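Local structure of KLLA0E08119p (Kluyveromyces lactis, 3VA7) at residues Y695-R699 against F700-L704; V761-E764 against A765-W768; T944-R947 against E948-S952. The protein probably carboxylates urea with bicarbonate and ATP through a biotin carrier, a biotin-dependent reaction whose carboxyltransferase, biotin carboxylase and carrier domains all lie in this chain. All blocks are in the same frame, centred on the assembly; numbering follows the deposited sequence.

Contact 1: Y695-R699 against F700-L704; sequences YNSNR and FGVRL. With BTI (5-(hexahydro-2-oxo-1H-thieno[3,4-D]imidazol-6-yl)pentanal), chain B.
The side-chain amide of N698 and the ring of F700 meet at the tip of a β-hairpin, in a type I turn from N698 to G701. ND2 of N698 lies over one ring face, 3.4 Å from CE1 of F700 and offset toward the rim, with the amide plane 78° from the ring plane. A chi1 of 63° tucks the N698 amide between its backbone N and carbonyl carbon, and OD1 of N698 accepts from N of F700 at 3.1 Å, the donor well above the carboxamide plane. Shortened to an alanine, the residue is likely to leave N of F700 without this acceptor and the ring less restrained, without the amide on that face. N698 and G701 form a hydrogen-bonded antiparallel pair. The turn supplies F700 and G701 to the biotin pocket of the carboxyltransferase domain; a CB on G701 would collide with C10 of the biotin group. OG of S697 accepts from N of R703 at 2.9 Å. A water joins O of N696, NE of R703 and biotin O11, while NH1 of R703 bonds T739, also of the pocket. Strand 742-746 flanks hairpin strand 701-705, strand 778-783 flanks 691-698, and R699 salt-bridges D749 and E531.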
ATOM      1  N   TYR A 695      22.946  14.845  -2.129  1.00 30.72           N
ATOM      2  CA  TYR A 695      21.674  15.019  -2.867  1.00 30.76           C
ATOM      3  C   TYR A 695      20.721  13.791  -2.735  1.00 30.90           C
ATOM      4  O   TYR A 695      19.493  13.951  -2.735  1.00 31.14           O
ATOM      5  CB  TYR A 695      21.920  15.387  -4.362  1.00 30.62           C
ATOM      6  CG  TYR A 695      22.502  14.249  -5.149  1.00 29.61           C
ATOM      7  CD1 TYR A 695      21.679  13.273  -5.736  1.00 30.08           C
ATOM      8  CD2 TYR A 695      23.870  14.098  -5.241  1.00 26.72           C
ATOM      9  CE1 TYR A 695      22.251  12.185  -6.424  1.00 30.51           C
ATOM     10  CE2 TYR A 695      24.447  13.050  -5.926  1.00 27.66           C
ATOM     11  CZ  TYR A 695      23.647  12.093  -6.527  1.00 29.25           C
ATOM     12  OH  TYR A 695      24.266  11.061  -7.217  1.00 27.46           O
ATOM     13  N   ASN A 696      21.304  12.585  -2.661  1.00 30.14           N
ATOM     14  CA  ASN A 696      20.562  11.383  -2.387  1.00 29.57           C
ATOM     15  C   ASN A 696      20.171  11.203  -0.899  1.00 29.88           C
ATOM     16  O   ASN A 696      20.714  10.325  -0.202  1.00 30.06           O
ATOM     17  CB  ASN A 696      21.336  10.160  -2.917  1.00 28.67           C
ATOM     18  CG  ASN A 696      21.009   9.860  -4.400  1.00 30.17           C
ATOM     19  OD1 ASN A 696      19.968  10.320  -4.931  1.00 29.26           O
ATOM     20  ND2 ASN A 696      21.898   9.102  -5.075  1.00 27.54           N
ATOM     21  N   SER A 697      19.218  12.000  -0.422  1.00 28.54           N
ATOM     22  CA  SER A 697      18.750  11.858   0.945  1.00 28.37           C
ATOM     23  C   SER A 697      17.255  11.859   0.916  1.00 27.95           C
ATOM     24  O   SER A 697      16.694  12.576   0.124  1.00 28.97           O
ATOM     25  CB  SER A 697      19.219  13.021   1.810  1.00 28.55           C
ATOM     26  OG  SER A 697      20.606  12.976   2.034  1.00 30.52           O
ATOM     27  N   ASN A 698      16.603  11.058   1.746  1.00 26.69           N
ATOM     28  CA  ASN A 698      15.131  11.063   1.826  1.00 27.50           C
ATOM     29  C   ASN A 698      14.715  10.347   3.104  1.00 27.34           C
ATOM     30  O   ASN A 698      15.565  10.102   3.966  1.00 27.58           O
ATOM     31  CB  ASN A 698      14.407  10.485   0.597  1.00 25.94           C
ATOM     32  CG  ASN A 698      14.696   9.009   0.363  1.00 29.20           C
ATOM     33  OD1 ASN A 698      15.556   8.400   0.994  1.00 33.15           O
ATOM     34  ND2 ASN A 698      13.979   8.426  -0.573  1.00 33.21           N
ATOM     35  N   ARG A 699      13.438   9.997   3.228  1.00 26.21           N
ATOM     36  CA  ARG A 699      13.001   9.380   4.447  1.00 25.24           C
ATOM     37  C   ARG A 699      13.651   8.011   4.696  1.00 26.02           C
ATOM     38  O   ARG A 699      13.626   7.511   5.839  1.00 26.78           O
ATOM     39  CB  ARG A 699      11.495   9.318   4.488  1.00 24.95           C
ATOM     40  CG  ARG A 699      10.834  10.708   4.595  1.00 25.75           C
ATOM     41  CD  ARG A 699       9.304  10.586   4.327  1.00 27.59           C
ATOM     42  NE  ARG A 699       8.727   9.491   5.115  1.00 27.60           N
ATOM     43  CZ  ARG A 699       8.191   9.598   6.337  1.00 26.66           C
ATOM     44  NH1 ARG A 699       8.072  10.787   6.946  1.00 23.65           N
ATOM     45  NH2 ARG A 699       7.704   8.498   6.926  1.00 26.45           N
ATOM     46  N   PHE A 700      14.310   7.421   3.696  1.00 25.35           N
ATOM     47  CA  PHE A 700      14.965   6.149   3.984  1.00 26.18           C
ATOM     48  C   PHE A 700      16.209   6.432   4.793  1.00 27.69           C
ATOM     49  O   PHE A 700      16.702   5.543   5.523  1.00 28.57           O
ATOM     50  CB  PHE A 700      15.361   5.288   2.737  1.00 26.33           C
ATOM     51  CG  PHE A 700      14.292   5.153   1.679  1.00 24.81           C
ATOM     52  CD1 PHE A 700      14.645   5.153   0.342  1.00 27.01           C
ATOM     53  CD2 PHE A 700      12.956   5.043   2.007  1.00 28.10           C
ATOM     54  CE1 PHE A 700      13.694   5.012  -0.654  1.00 27.63           C
ATOM     55  CE2 PHE A 700      11.968   4.940   1.001  1.00 30.95           C
ATOM     56  CZ  PHE A 700      12.351   4.927  -0.319  1.00 30.34           C
ATOM     57  N   GLY A 701      16.742   7.651   4.656  1.00 28.23           N
ATOM     58  CA  GLY A 701      18.009   7.974   5.261  1.00 28.38           C
ATOM     59  C   GLY A 701      18.678   9.143   4.579  1.00 29.22           C
ATOM     60  O   GLY A 701      18.413   9.431   3.427  1.00 29.83           O
ATOM     61  N   VAL A 702      19.567   9.808   5.303  1.00 29.28           N
ATOM     62  CA  VAL A 702      20.162  11.039   4.878  1.00 28.77           C
ATOM     63  C   VAL A 702      21.616  10.784   4.645  1.00 28.44           C
ATOM     64  O   VAL A 702      22.344  10.486   5.553  1.00 28.13           O
ATOM     65  CB  VAL A 702      19.872  12.162   5.906  1.00 29.00           C
ATOM     66  CG1 VAL A 702      20.759  13.391   5.681  1.00 28.05           C
ATOM     67  CG2 VAL A 702      18.349  12.529   5.833  1.00 28.28           C
ATOM     68  N   ARG A 703      22.021  10.847   3.389  1.00 29.10           N
ATOM     69  CA  ARG A 703      23.391  10.499   2.998  1.00 29.93           C
ATOM     70  C   ARG A 703      24.422  11.663   3.273  1.00 30.21           C
ATOM     71  O   ARG A 703      24.093  12.859   3.195  1.00 29.61           O
ATOM     72  CB  ARG A 703      23.355  10.016   1.545  1.00 29.26           C
ATOM     73  CG  ARG A 703      24.687   9.691   0.915  1.00 30.98           C
ATOM     74  CD  ARG A 703      25.308   8.432   1.510  1.00 33.06           C
ATOM     75  NE  ARG A 703      24.636   7.220   1.053  1.00 31.78           N
ATOM     76  CZ  ARG A 703      25.063   5.994   1.327  1.00 32.62           C
ATOM     77  NH1 ARG A 703      26.129   5.811   2.103  1.00 33.25           N
ATOM     78  NH2 ARG A 703      24.413   4.949   0.859  1.00 31.86           N
ATOM     79  N   LEU A 704      25.653  11.309   3.626  1.00 30.51           N
ATOM     80  CA  LEU A 704      26.622  12.329   4.096  1.00 31.13           C
ATOM     81  C   LEU A 704      27.884  12.302   3.258  1.00 32.21           C
ATOM     82  O   LEU A 704      28.300  11.233   2.792  1.00 33.52           O
ATOM     83  CB  LEU A 704      26.994  12.113   5.577  1.00 29.76           C
ATOM     84  CG  LEU A 704      25.830  12.162   6.593  1.00 29.53           C
ATOM     85  CD1 LEU A 704      26.288  11.839   7.977  1.00 27.13           C
ATOM     86  CD2 LEU A 704      25.078  13.489   6.602  1.00 29.16           C
TER
HETATM   87  C11 BTI B1901      19.392   6.019   1.279  1.00 25.60           C
HETATM   88  O11 BTI B1901      20.010   5.549   0.274  1.00 24.16           O
HETATM   89  C10 BTI B1901      19.297   5.325   2.671  1.00 21.46           C
HETATM   90  C9  BTI B1901      19.969   3.953   2.633  1.00 18.39           C
HETATM   91  C8  BTI B1901      20.228   3.299   3.983  1.00 21.52           C
HETATM   92  C7  BTI B1901      21.314   2.203   3.982  1.00 20.98           C
HETATM   93  C2  BTI B1901      21.166   1.150   2.904  1.00 22.09           C
HETATM   94  S1  BTI B1901      19.635   0.272   3.001  1.00 26.18           S
HETATM   95  C6  BTI B1901      20.245  -1.144   2.156  1.00 24.36           C
HETATM   96  C5  BTI B1901      21.744  -1.201   2.357  1.00 25.05           C
HETATM   97  N3  BTI B1901      21.872  -2.164   3.419  1.00 23.28           N
HETATM   98  C3  BTI B1901      22.256  -1.592   4.529  1.00 25.41           C
HETATM   99  O3  BTI B1901      22.500  -2.256   5.641  1.00 28.17           O
HETATM  100  N2  BTI B1901      22.415  -0.293   4.391  1.00 26.61           N
HETATM  101  C4  BTI B1901      22.257   0.096   2.995  1.00 25.69           C
HETATM  102  O   HOH W   1      21.927   7.784  -0.116  1.00 21.93           O

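Contact 2: V761-E764 against A765-W768. With NA (sodium ion), chain K.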
ATOM      1  N   VAL A 761      24.836   6.717  16.934  1.00 29.28           N
ATOM      2  CA  VAL A 761      23.406   6.840  16.700  1.00 27.68           C
ATOM      3  C   VAL A 761      22.856   8.167  17.253  1.00 29.00           C
ATOM      4  O   VAL A 761      22.960   8.465  18.460  1.00 29.34           O
ATOM      5  CB  VAL A 761      22.604   5.697  17.383  1.00 27.92           C
ATOM      6  CG1 VAL A 761      21.120   5.859  17.073  1.00 23.95           C
ATOM      7  CG2 VAL A 761      23.163   4.262  16.997  1.00 26.45           C
ATOM      8  N   VAL A 762      22.252   8.951  16.360  1.00 28.59           N
ATOM      9  CA  VAL A 762      21.632  10.183  16.688  1.00 28.19           C
ATOM     10  C   VAL A 762      20.659   9.915  17.837  1.00 29.75           C
ATOM     11  O   VAL A 762      19.935   8.855  17.836  1.00 30.10           O
ATOM     12  CB  VAL A 762      20.903  10.743  15.450  1.00 28.61           C
ATOM     13  CG1 VAL A 762      20.092  11.975  15.828  1.00 27.52           C
ATOM     14  CG2 VAL A 762      21.909  11.041  14.321  1.00 27.68           C
ATOM     15  N   ALA A 763      20.620  10.840  18.820  1.00 28.98           N
ATOM     16  CA  ALA A 763      19.818  10.562  20.003  1.00 28.32           C
ATOM     17  C   ALA A 763      18.381  10.697  19.625  1.00 27.81           C
ATOM     18  O   ALA A 763      18.054  11.506  18.821  1.00 28.18           O
ATOM     19  CB  ALA A 763      20.170  11.467  21.177  1.00 28.01           C
ATOM     20  N   GLU A 764      17.519   9.890  20.200  1.00 28.24           N
ATOM     21  CA  GLU A 764      16.135   9.929  19.813  1.00 28.84           C
ATOM     22  C   GLU A 764      15.686  11.363  19.554  1.00 29.69           C
ATOM     23  O   GLU A 764      15.079  11.657  18.510  1.00 29.88           O
ATOM     24  CB  GLU A 764      15.285   9.325  20.917  1.00 28.20           C
ATOM     25  CG  GLU A 764      13.805   9.236  20.589  1.00 28.84           C
ATOM     26  CD  GLU A 764      13.046   8.450  21.635  1.00 32.01           C
ATOM     27  OE1 GLU A 764      11.806   8.471  21.588  1.00 31.20           O
ATOM     28  OE2 GLU A 764      13.701   7.829  22.532  1.00 35.07           O
ATOM     29  N   ALA A 765      16.012  12.231  20.514  1.00 30.11           N
ATOM     30  CA  ALA A 765      15.456  13.568  20.650  1.00 30.39           C
ATOM     31  C   ALA A 765      16.225  14.518  19.774  1.00 30.85           C
ATOM     32  O   ALA A 765      15.832  15.689  19.643  1.00 31.22           O
ATOM     33  CB  ALA A 765      15.579  14.023  22.102  1.00 30.72           C
ATOM     34  N   GLU A 766      17.340  14.037  19.231  1.00 30.36           N
ATOM     35  CA  GLU A 766      18.080  14.778  18.222  1.00 31.87           C
ATOM     36  C   GLU A 766      17.681  14.468  16.754  1.00 31.98           C
ATOM     37  O   GLU A 766      18.014  15.235  15.842  1.00 31.99           O
ATOM     38  CB  GLU A 766      19.588  14.637  18.430  1.00 31.77           C
ATOM     39  CG  GLU A 766      20.014  15.202  19.748  1.00 33.65           C
ATOM     40  CD  GLU A 766      20.362  16.660  19.621  1.00 34.41           C
ATOM     41  OE1 GLU A 766      21.362  16.929  18.925  1.00 38.64           O
ATOM     42  OE2 GLU A 766      19.648  17.513  20.178  1.00 29.81           O
ATOM     43  N   LEU A 767      16.962  13.368  16.539  1.00 31.89           N
ATOM     44  CA  LEU A 767      16.543  12.961  15.179  1.00 31.90           C
ATOM     45  C   LEU A 767      15.763  14.037  14.420  1.00 31.60           C
ATOM     46  O   LEU A 767      15.894  14.112  13.214  1.00 31.44           O
ATOM     47  CB  LEU A 767      15.754  11.638  15.208  1.00 31.75           C
ATOM     48  CG  LEU A 767      16.666  10.467  14.870  1.00 33.42           C
ATOM     49  CD1 LEU A 767      15.925   9.132  14.985  1.00 34.72           C
ATOM     50  CD2 LEU A 767      17.188  10.645  13.452  1.00 36.19           C
ATOM     51  N   TRP A 768      14.969  14.860  15.120  1.00 31.09           N
ATOM     52  CA  TRP A 768      14.236  15.937  14.477  1.00 32.16           C
ATOM     53  C   TRP A 768      15.126  16.851  13.680  1.00 31.54           C
ATOM     54  O   TRP A 768      14.692  17.383  12.705  1.00 31.73           O
ATOM     55  CB  TRP A 768      13.463  16.784  15.471  1.00 33.56           C
ATOM     56  CG  TRP A 768      14.287  17.912  16.119  1.00 38.61           C
ATOM     57  CD1 TRP A 768      14.982  17.848  17.300  1.00 41.34           C
ATOM     58  CD2 TRP A 768      14.484  19.247  15.610  1.00 40.68           C
ATOM     59  NE1 TRP A 768      15.607  19.060  17.556  1.00 42.12           N
ATOM     60  CE2 TRP A 768      15.313  19.936  16.545  1.00 42.35           C
ATOM     61  CE3 TRP A 768      14.046  19.926  14.462  1.00 39.34           C
ATOM     62  CZ2 TRP A 768      15.700  21.282  16.372  1.00 40.55           C
ATOM     63  CZ3 TRP A 768      14.444  21.248  14.274  1.00 39.41           C
ATOM     64  CH2 TRP A 768      15.269  21.914  15.236  1.00 40.21           C
TER
HETATM   65 NA    NA K1910      14.916   7.892  24.964  1.00 62.09          NA
HETATM   66  O   HOH W   2      14.110  14.053  17.218  1.00 34.90           O
HETATM   67  O   HOH W   3      12.126   6.983  24.818  1.00 46.00           O
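A strand-to-helix turn, with a sodium ion bound by one of its side chains, takes the chain of the carboxyltransferase domain from strand 756-762 into the short helix 767-770. O of A763 accepts from N of E766 at 2.7 Å and more weakly from N of L767, which also donates to O of E764 at 3.2 Å. Both stronger donors stand above the planes of the carbonyls they reach. CG1 of V762 rests on the backbone at the start of the helix, 3.5 Å from N of L767, and against CG of the L767 side chain. A763 sets its CB beside CG of E766, whose chain bends at chi2, letting OE1 accept from N of G666 and form a salt bridge with K769. Helix 786-802 packs on A763 and A765. The E764 side chain takes a different course: its CG is anti to the backbone N (chi1 -177°) and the chain beyond stays extended, which carries the carboxylate clear of the turn to the metal, where D845 is a further ligand. At the far end of E764, OE2 binds the sodium ion at 2.7 Å, and a water binds the ion at 2.9 Å.

Contact 3: T944-R947 against E948-S952; sequences TRYR and ETIRS
One face of the Y946 ring looks onto the backbone N of R951, while CG2 of I950 approaches obliquely, 3.6 Å from CE1 of Y946. The Y946 and I950 side chains cross at about a right angle; those of Y946 and R951 run side by side, ring and guanidinium planes 18° apart, with NE of R951 hydrogen-bonded to O of E953. With its CG anti to the backbone N (chi1 180°), Y946 places its ring against I950 and R951, the residues that leave the helix, and Y1013 meets it edge-to-face. The R945 guanidinium has a water in plane at its edge, 2.8 Å from NE of R945; that water donates to OG1 of T949, which itself donates to O of R945 at 2.7 Å. The E948 carboxylate passes obliquely by CG2 of T944, with OE2 of E948 3.4 Å from that methyl. Here helix 937-949 of carboxyltransferase subdomains C and D ends. O of Y946 accepts from N of I950 and N of R951, each at 3.2 Å and from opposite faces of its plane, which is likely to steady the exit. The R945 salt bridge to E1199 and the E948 bond to W1179 tie the helix end to strands of the biotin carrier region.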
ATOM      1  N   THR A 944      22.326  -1.651 -14.017  1.00 29.34           N
ATOM      2  CA  THR A 944      22.543  -0.602 -14.978  1.00 28.34           C
ATOM      3  C   THR A 944      22.337   0.779 -14.372  1.00 27.93           C
ATOM      4  O   THR A 944      23.177   1.652 -14.481  1.00 28.36           O
ATOM      5  CB  THR A 944      21.728  -0.817 -16.284  1.00 29.53           C
ATOM      6  OG1 THR A 944      22.311  -1.932 -16.995  1.00 27.78           O
ATOM      7  CG2 THR A 944      21.698   0.504 -17.155  1.00 24.12           C
ATOM      8  N   ARG A 945      21.215   0.971 -13.741  1.00 27.92           N
ATOM      9  CA  ARG A 945      20.931   2.227 -13.101  1.00 28.35           C
ATOM     10  C   ARG A 945      22.072   2.580 -12.089  1.00 28.91           C
ATOM     11  O   ARG A 945      22.498   3.747 -11.922  1.00 28.84           O
ATOM     12  CB  ARG A 945      19.583   2.085 -12.403  1.00 28.20           C
ATOM     13  CG  ARG A 945      19.361   3.042 -11.265  1.00 28.18           C
ATOM     14  CD  ARG A 945      17.847   3.228 -10.906  1.00 28.04           C
ATOM     15  NE  ARG A 945      17.803   4.352  -9.957  1.00 31.71           N
ATOM     16  CZ  ARG A 945      16.714   4.955  -9.499  1.00 30.56           C
ATOM     17  NH1 ARG A 945      15.487   4.540  -9.848  1.00 24.28           N
ATOM     18  NH2 ARG A 945      16.885   5.956  -8.643  1.00 29.85           N
ATOM     19  N   TYR A 946      22.599   1.564 -11.424  1.00 28.06           N
ATOM     20  CA  TYR A 946      23.633   1.850 -10.461  1.00 28.00           C
ATOM     21  C   TYR A 946      24.918   2.309 -11.189  1.00 28.26           C
ATOM     22  O   TYR A 946      25.604   3.235 -10.754  1.00 28.29           O
ATOM     23  CB  TYR A 946      23.844   0.629  -9.574  1.00 27.36           C
ATOM     24  CG  TYR A 946      24.882   0.838  -8.581  1.00 26.36           C
ATOM     25  CD1 TYR A 946      24.598   1.530  -7.400  1.00 29.96           C
ATOM     26  CD2 TYR A 946      26.193   0.416  -8.826  1.00 24.96           C
ATOM     27  CE1 TYR A 946      25.614   1.780  -6.447  1.00 28.78           C
ATOM     28  CE2 TYR A 946      27.211   0.651  -7.887  1.00 24.91           C
ATOM     29  CZ  TYR A 946      26.896   1.324  -6.702  1.00 27.67           C
ATOM     30  OH  TYR A 946      27.873   1.526  -5.750  1.00 35.18           O
ATOM     31  N   ARG A 947      25.197   1.678 -12.324  1.00 28.74           N
ATOM     32  CA  ARG A 947      26.343   2.082 -13.162  1.00 29.72           C
ATOM     33  C   ARG A 947      26.219   3.492 -13.713  1.00 29.17           C
ATOM     34  O   ARG A 947      27.209   4.183 -13.827  1.00 28.34           O
ATOM     35  CB  ARG A 947      26.622   1.083 -14.296  1.00 28.59           C
ATOM     36  CG  ARG A 947      27.204  -0.210 -13.799  1.00 29.41           C
ATOM     37  CD  ARG A 947      27.526  -1.193 -14.955  1.00 33.73           C
ATOM     38  NE  ARG A 947      26.366  -1.493 -15.805  1.00 30.88           N
ATOM     39  CZ  ARG A 947      26.137  -0.870 -16.965  1.00 32.91           C
ATOM     40  NH1 ARG A 947      26.997   0.076 -17.404  1.00 27.35           N
ATOM     41  NH2 ARG A 947      25.053  -1.186 -17.679  1.00 30.48           N
ATOM     42  N   GLU A 948      25.008   3.903 -14.047  1.00 29.96           N
ATOM     43  CA  GLU A 948      24.877   5.170 -14.696  1.00 31.82           C
ATOM     44  C   GLU A 948      24.539   6.300 -13.727  1.00 32.62           C
ATOM     45  O   GLU A 948      24.665   7.481 -14.085  1.00 33.41           O
ATOM     46  CB  GLU A 948      24.098   5.123 -16.060  1.00 31.83           C
ATOM     47  CG  GLU A 948      22.795   4.413 -16.038  1.00 35.76           C
ATOM     48  CD  GLU A 948      22.169   4.090 -17.390  1.00 37.79           C
ATOM     49  OE1 GLU A 948      20.960   4.398 -17.482  1.00 43.66           O
ATOM     50  OE2 GLU A 948      22.791   3.470 -18.296  1.00 35.34           O
ATOM     51  N   THR A 949      24.205   5.976 -12.463  1.00 32.89           N
ATOM     52  CA  THR A 949      23.797   7.059 -11.565  1.00 31.00           C
ATOM     53  C   THR A 949      24.743   7.296 -10.424  1.00 30.40           C
ATOM     54  O   THR A 949      24.666   8.351  -9.802  1.00 29.15           O
ATOM     55  CB  THR A 949      22.424   6.860 -10.969  1.00 30.99           C
ATOM     56  OG1 THR A 949      22.479   5.712 -10.116  1.00 31.62           O
ATOM     57  CG2 THR A 949      21.381   6.689 -12.054  1.00 29.83           C
ATOM     58  N   ILE A 950      25.605   6.327 -10.121  1.00 30.10           N
ATOM     59  CA  ILE A 950      26.327   6.368  -8.828  1.00 29.88           C
ATOM     60  C   ILE A 950      27.788   5.998  -8.921  1.00 30.62           C
ATOM     61  O   ILE A 950      28.636   6.791  -8.535  1.00 30.52           O
ATOM     62  CB  ILE A 950      25.645   5.467  -7.737  1.00 29.41           C
ATOM     63  CG1 ILE A 950      24.312   6.067  -7.317  1.00 28.04           C
ATOM     64  CG2 ILE A 950      26.587   5.205  -6.528  1.00 27.35           C
ATOM     65  CD1 ILE A 950      23.563   5.253  -6.179  1.00 28.29           C
ATOM     66  N   ARG A 951      28.052   4.776  -9.400  1.00 30.83           N
ATOM     67  CA  ARG A 951      29.382   4.263  -9.578  1.00 32.19           C
ATOM     68  C   ARG A 951      29.432   3.389 -10.828  1.00 33.30           C
ATOM     69  O   ARG A 951      28.805   2.312 -10.857  1.00 34.15           O
ATOM     70  CB  ARG A 951      29.784   3.404  -8.393  1.00 32.18           C
ATOM     71  CG  ARG A 951      31.256   3.038  -8.444  1.00 32.85           C
ATOM     72  CD  ARG A 951      31.779   2.729  -7.066  1.00 34.89           C
ATOM     73  NE  ARG A 951      33.177   2.311  -7.125  1.00 37.57           N
ATOM     74  CZ  ARG A 951      34.001   2.228  -6.085  1.00 37.26           C
ATOM     75  NH1 ARG A 951      33.589   2.565  -4.870  1.00 42.02           N
ATOM     76  NH2 ARG A 951      35.253   1.828  -6.259  1.00 34.78           N
ATOM     77  N   SER A 952      30.192   3.803 -11.840  1.00 33.15           N
ATOM     78  CA  SER A 952      30.173   3.081 -13.117  1.00 33.33           C
ATOM     79  C   SER A 952      31.215   1.957 -13.245  1.00 32.51           C
ATOM     80  O   SER A 952      31.105   1.083 -14.134  1.00 31.01           O
ATOM     81  CB  SER A 952      30.307   4.065 -14.279  1.00 33.67           C
ATOM     82  OG  SER A 952      31.662   4.481 -14.400  1.00 35.95           O
TER
HETATM   83  O   HOH W   4      20.193   5.316  -8.787  1.00 27.51           O

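The three contacts follow one another along the chain. Contacts 1 and 2 lie in subdomains A and B of the carboxyltransferase and reach the same mixed sheet, through the 691-698/701-705 hairpin and strand 756-762. Their centres are 15 Å apart, and they do not touch. Contact 3, at the end of helix 937-949, lies in subdomains C and D; its centre is 17 Å from that of contact 1, where Y695 packs against T949, and 32 Å from that of contact 2. Contacts 1 and 3 both meet the carrier around E1199, and N696 bonds K1202, a biotin-pocket residue, which suggests that the two carboxyltransferase parts jointly receive the biotin carrier, while the sodium site of contact 2 stands apart.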